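Local coordinates for putative periplasmic protein (Salmonella enterica, PDB 3OE3) that probably inhibits C-type lysozymes in the periplasm, helping the bacterium withstand lysozymes of its host, at residues R44-A49 / T62-T67. Residues are numbered along the deposited sequence; the frame is centred on the assembly and turned at random.
Sequences RLMKMA and TYKLYT
The phenol ring of Tyr66 is the one flat group to meet the other segment: the CE methyl of Met46, a selenomethionine, comes obliquely to its CE1 corner, at 4.3 Å. Two residues earlier on the same strand, Lys64 offers the second touch, its CE lying 4.2 Å from SE of Met46. Selenium and terminal methyl thus reach two side chains on the same side of the strand, the CE methylene of a lysine and a tyrosine ring. Met46 CG stands beside the backbone N, the chain runs out straight through chi2 (178°), and a bend at chi3 (-65°) turns the methyl toward the ring. Lys64 passes this chain at about a right angle, extended as far as CE, the atom that touches. Both approaches are loose, apolar van der Waals contacts, and only 125 Å² is buried in all, as suits a loose patch on the barrel surface. Beyond Met46 the backbone makes an inverse gamma turn centred on Lys47, with a weak hydrogen bond from Met48 N to Met46 O, 2.6 Å. Strand 52-56 runs between strands 39-45 and 64-68 in the closed eight-stranded antiparallel barrel, so Met46 reaches across it, resting on Asn53 and Glu55; Tyr66 also leans on Asn53 and, toward strand 71-76, on Val75, while the intervening Leu65 turns to the other side and packs on strand 16-24.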
ATOM      1  N   ARG C  44       1.239  -1.401 -10.975  1.00 16.83           N
ATOM      2  CA  ARG C  44       2.434  -2.002 -11.565  1.00 15.39           C
ATOM      3  C   ARG C  44       3.117  -0.953 -12.442  1.00 14.31           C
ATOM      4  O   ARG C  44       2.460  -0.071 -13.001  1.00 16.02           O
ATOM      5  CB  ARG C  44       2.055  -3.227 -12.413  1.00 15.69           C
ATOM      6  CG  ARG C  44       1.193  -2.867 -13.621  1.00 22.39           C
ATOM      7  CD  ARG C  44       0.942  -4.055 -14.524  1.00 28.31           C
ATOM      8  NE  ARG C  44       2.196  -4.605 -15.026  1.00 36.65           N
ATOM      9  CZ  ARG C  44       2.809  -4.189 -16.133  1.00 39.02           C
ATOM     10  NH1 ARG C  44       2.283  -3.218 -16.871  1.00 34.78           N
ATOM     11  NH2 ARG C  44       3.949  -4.755 -16.505  1.00 40.66           N
ATOM     12  N   LEU C  45       4.437  -1.034 -12.563  1.00 14.95           N
ATOM     13  CA  LEU C  45       5.172  -0.158 -13.460  1.00 15.46           C
ATOM     14  C   LEU C  45       4.881  -0.523 -14.916  1.00 16.98           C
ATOM     15  O   LEU C  45       4.930  -1.701 -15.297  1.00 19.78           O
ATOM     16  CB  LEU C  45       6.678  -0.253 -13.187  1.00 19.72           C
ATOM     17  CG  LEU C  45       7.574   0.640 -14.044  1.00 20.40           C
ATOM     18  CD1 LEU C  45       7.544   2.067 -13.547  1.00 24.43           C
ATOM     19  CD2 LEU C  45       9.018   0.105 -14.077  1.00 22.34           C
HETATM   20  N   MSE C  46       4.580   0.491 -15.724  1.00 15.79           N
HETATM   21  CA  MSE C  46       4.423   0.305 -17.162  1.00 18.65           C
HETATM   22  C   MSE C  46       5.781   0.439 -17.836  1.00 22.39           C
HETATM   23  O   MSE C  46       6.391   1.504 -17.828  1.00 26.42           O
HETATM   24  CB  MSE C  46       3.438   1.324 -17.743  1.00 23.08           C
HETATM   25  CG  MSE C  46       1.989   1.057 -17.354  1.00 22.59           C
HETATM   26 SE   MSE C  46       0.752   2.412 -18.055  1.00 34.51          SE
HETATM   27  CE  MSE C  46       1.407   3.882 -17.089  1.00 14.52           C
ATOM     28  N   LYS C  47       6.254  -0.642 -18.430  1.00 23.36           N
ATOM     29  CA  LYS C  47       7.528  -0.569 -19.141  1.00 36.89           C
ATOM     30  C   LYS C  47       7.424   0.331 -20.377  1.00 37.13           C
ATOM     31  O   LYS C  47       7.289  -0.136 -21.505  1.00 42.02           O
ATOM     32  CB  LYS C  47       8.053  -1.961 -19.484  1.00 46.78           C
ATOM     33  CG  LYS C  47       8.915  -2.566 -18.380  1.00 49.10           C
ATOM     34  CD  LYS C  47       8.119  -2.826 -17.112  1.00 46.71           C
ATOM     35  CE  LYS C  47       7.869  -4.315 -16.936  1.00 49.38           C
ATOM     36  NZ  LYS C  47       9.142  -5.082 -17.028  1.00 50.48           N
HETATM   37  N   MSE C  48       7.484   1.637 -20.143  1.00 36.89           N
HETATM   38  CA  MSE C  48       7.349   2.617 -21.210  1.00 43.49           C
HETATM   39  C   MSE C  48       8.306   3.783 -20.999  1.00 55.48           C
HETATM   40  O   MSE C  48       9.229   3.705 -20.189  1.00 54.24           O
HETATM   41  CB  MSE C  48       5.920   3.148 -21.264  1.00 47.45           C
HETATM   42  CG  MSE C  48       5.513   3.870 -20.001  1.00 44.07           C
HETATM   43 SE   MSE C  48       3.844   4.851 -20.176  1.00 64.13          SE
HETATM   44  CE  MSE C  48       2.632   3.377 -20.545  1.00 70.80           C
ATOM     45  N   ALA C  49       8.066   4.866 -21.733  1.00 68.90           N
ATOM     46  CA  ALA C  49       8.914   6.050 -21.671  1.00 80.54           C
ATOM     47  C   ALA C  49       9.158   6.504 -20.236  1.00 86.62           C
ATOM     48  O   ALA C  49       8.237   6.549 -19.422  1.00 87.01           O
ATOM     49  CB  ALA C  49       8.298   7.179 -22.487  1.00 82.43           C
ATOM     50  N   THR C  62      -9.025   2.753 -13.031  1.00 18.02           N
ATOM     51  CA  THR C  62      -8.343   3.404 -14.142  1.00 18.36           C
ATOM     52  C   THR C  62      -7.302   4.417 -13.668  1.00 17.37           C
ATOM     53  O   THR C  62      -6.809   5.221 -14.454  1.00 17.19           O
ATOM     54  CB  THR C  62      -9.344   4.109 -15.082  1.00 26.55           C
ATOM     55  OG1 THR C  62      -9.990   5.176 -14.379  1.00 25.47           O
ATOM     56  CG2 THR C  62     -10.399   3.117 -15.586  1.00 31.54           C
ATOM     57  N   TYR C  63      -6.949   4.373 -12.382  1.00 16.30           N
ATOM     58  CA  TYR C  63      -5.891   5.230 -11.879  1.00 15.61           C
ATOM     59  C   TYR C  63      -4.572   4.940 -12.570  1.00 13.84           C
ATOM     60  O   TYR C  63      -4.185   3.780 -12.740  1.00 15.75           O
ATOM     61  CB  TYR C  63      -5.706   5.053 -10.362  1.00 15.91           C
ATOM     62  CG  TYR C  63      -6.902   5.498  -9.540  1.00 16.01           C
ATOM     63  CD1 TYR C  63      -7.304   6.838  -9.516  1.00 14.03           C
ATOM     64  CD2 TYR C  63      -7.616   4.589  -8.779  1.00 14.25           C
ATOM     65  CE1 TYR C  63      -8.375   7.238  -8.765  1.00 17.07           C
ATOM     66  CE2 TYR C  63      -8.707   4.988  -8.023  1.00 18.87           C
ATOM     67  CZ  TYR C  63      -9.087   6.313  -8.026  1.00 20.03           C
ATOM     68  OH  TYR C  63     -10.172   6.717  -7.280  1.00 23.13           O
ATOM     69  N   LYS C  64      -3.890   6.008 -12.961  1.00 12.14           N
ATOM     70  CA  LYS C  64      -2.519   5.937 -13.414  1.00 13.31           C
ATOM     71  C   LYS C  64      -1.698   7.038 -12.732  1.00 13.07           C
ATOM     72  O   LYS C  64      -2.155   8.182 -12.549  1.00 14.57           O
ATOM     73  CB  LYS C  64      -2.440   6.051 -14.942  1.00 15.81           C
ATOM     74  CG  LYS C  64      -3.045   4.864 -15.675  1.00 21.32           C
ATOM     75  CD  LYS C  64      -2.888   5.013 -17.189  1.00 25.04           C
ATOM     76  CE  LYS C  64      -3.231   3.721 -17.915  1.00 29.93           C
ATOM     77  NZ  LYS C  64      -4.541   3.169 -17.482  1.00 27.69           N
ATOM     78  N   LEU C  65      -0.488   6.669 -12.337  1.00 13.12           N
ATOM     79  CA  LEU C  65       0.397   7.559 -11.618  1.00 12.91           C
ATOM     80  C   LEU C  65       1.601   7.794 -12.511  1.00 16.01           C
ATOM     81  O   LEU C  65       2.337   6.854 -12.865  1.00 18.07           O
ATOM     82  CB  LEU C  65       0.818   6.899 -10.286  1.00 11.96           C
ATOM     83  CG  LEU C  65       1.903   7.612  -9.474  1.00 12.11           C
ATOM     84  CD1 LEU C  65       1.355   8.937  -8.935  1.00 16.17           C
ATOM     85  CD2 LEU C  65       2.420   6.715  -8.320  1.00 13.83           C
ATOM     86  N   TYR C  66       1.791   9.042 -12.923  1.00 15.55           N
ATOM     87  CA  TYR C  66       2.902   9.370 -13.793  1.00 19.18           C
ATOM     88  C   TYR C  66       3.937  10.133 -13.005  1.00 22.15           C
ATOM     89  O   TYR C  66       3.632  11.172 -12.423  1.00 23.66           O
ATOM     90  CB  TYR C  66       2.425  10.212 -14.973  1.00 18.00           C
ATOM     91  CG  TYR C  66       1.440   9.485 -15.844  1.00 26.13           C
ATOM     92  CD1 TYR C  66       1.864   8.757 -16.940  1.00 26.60           C
ATOM     93  CD2 TYR C  66       0.083   9.508 -15.560  1.00 30.24           C
ATOM     94  CE1 TYR C  66       0.963   8.082 -17.737  1.00 24.91           C
ATOM     95  CE2 TYR C  66      -0.823   8.835 -16.353  1.00 30.27           C
ATOM     96  CZ  TYR C  66      -0.376   8.129 -17.441  1.00 23.39           C
ATOM     97  OH  TYR C  66      -1.278   7.460 -18.238  1.00 31.99           O
ATOM     98  N   THR C  67       5.165   9.630 -12.986  1.00 18.13           N
ATOM     99  CA  THR C  67       6.199  10.283 -12.204  1.00 20.23           C
ATOM    100  C   THR C  67       7.452  10.530 -13.028  1.00 27.31           C
ATOM    101  O   THR C  67       7.772   9.771 -13.946  1.00 24.00           O
ATOM    102  CB  THR C  67       6.565   9.478 -10.936  1.00 21.71           C
ATOM    103  OG1 THR C  67       7.545   8.481 -11.251  1.00 24.69           O
ATOM    104  CG2 THR C  67       5.323   8.811 -10.331  1.00 22.34           C
TER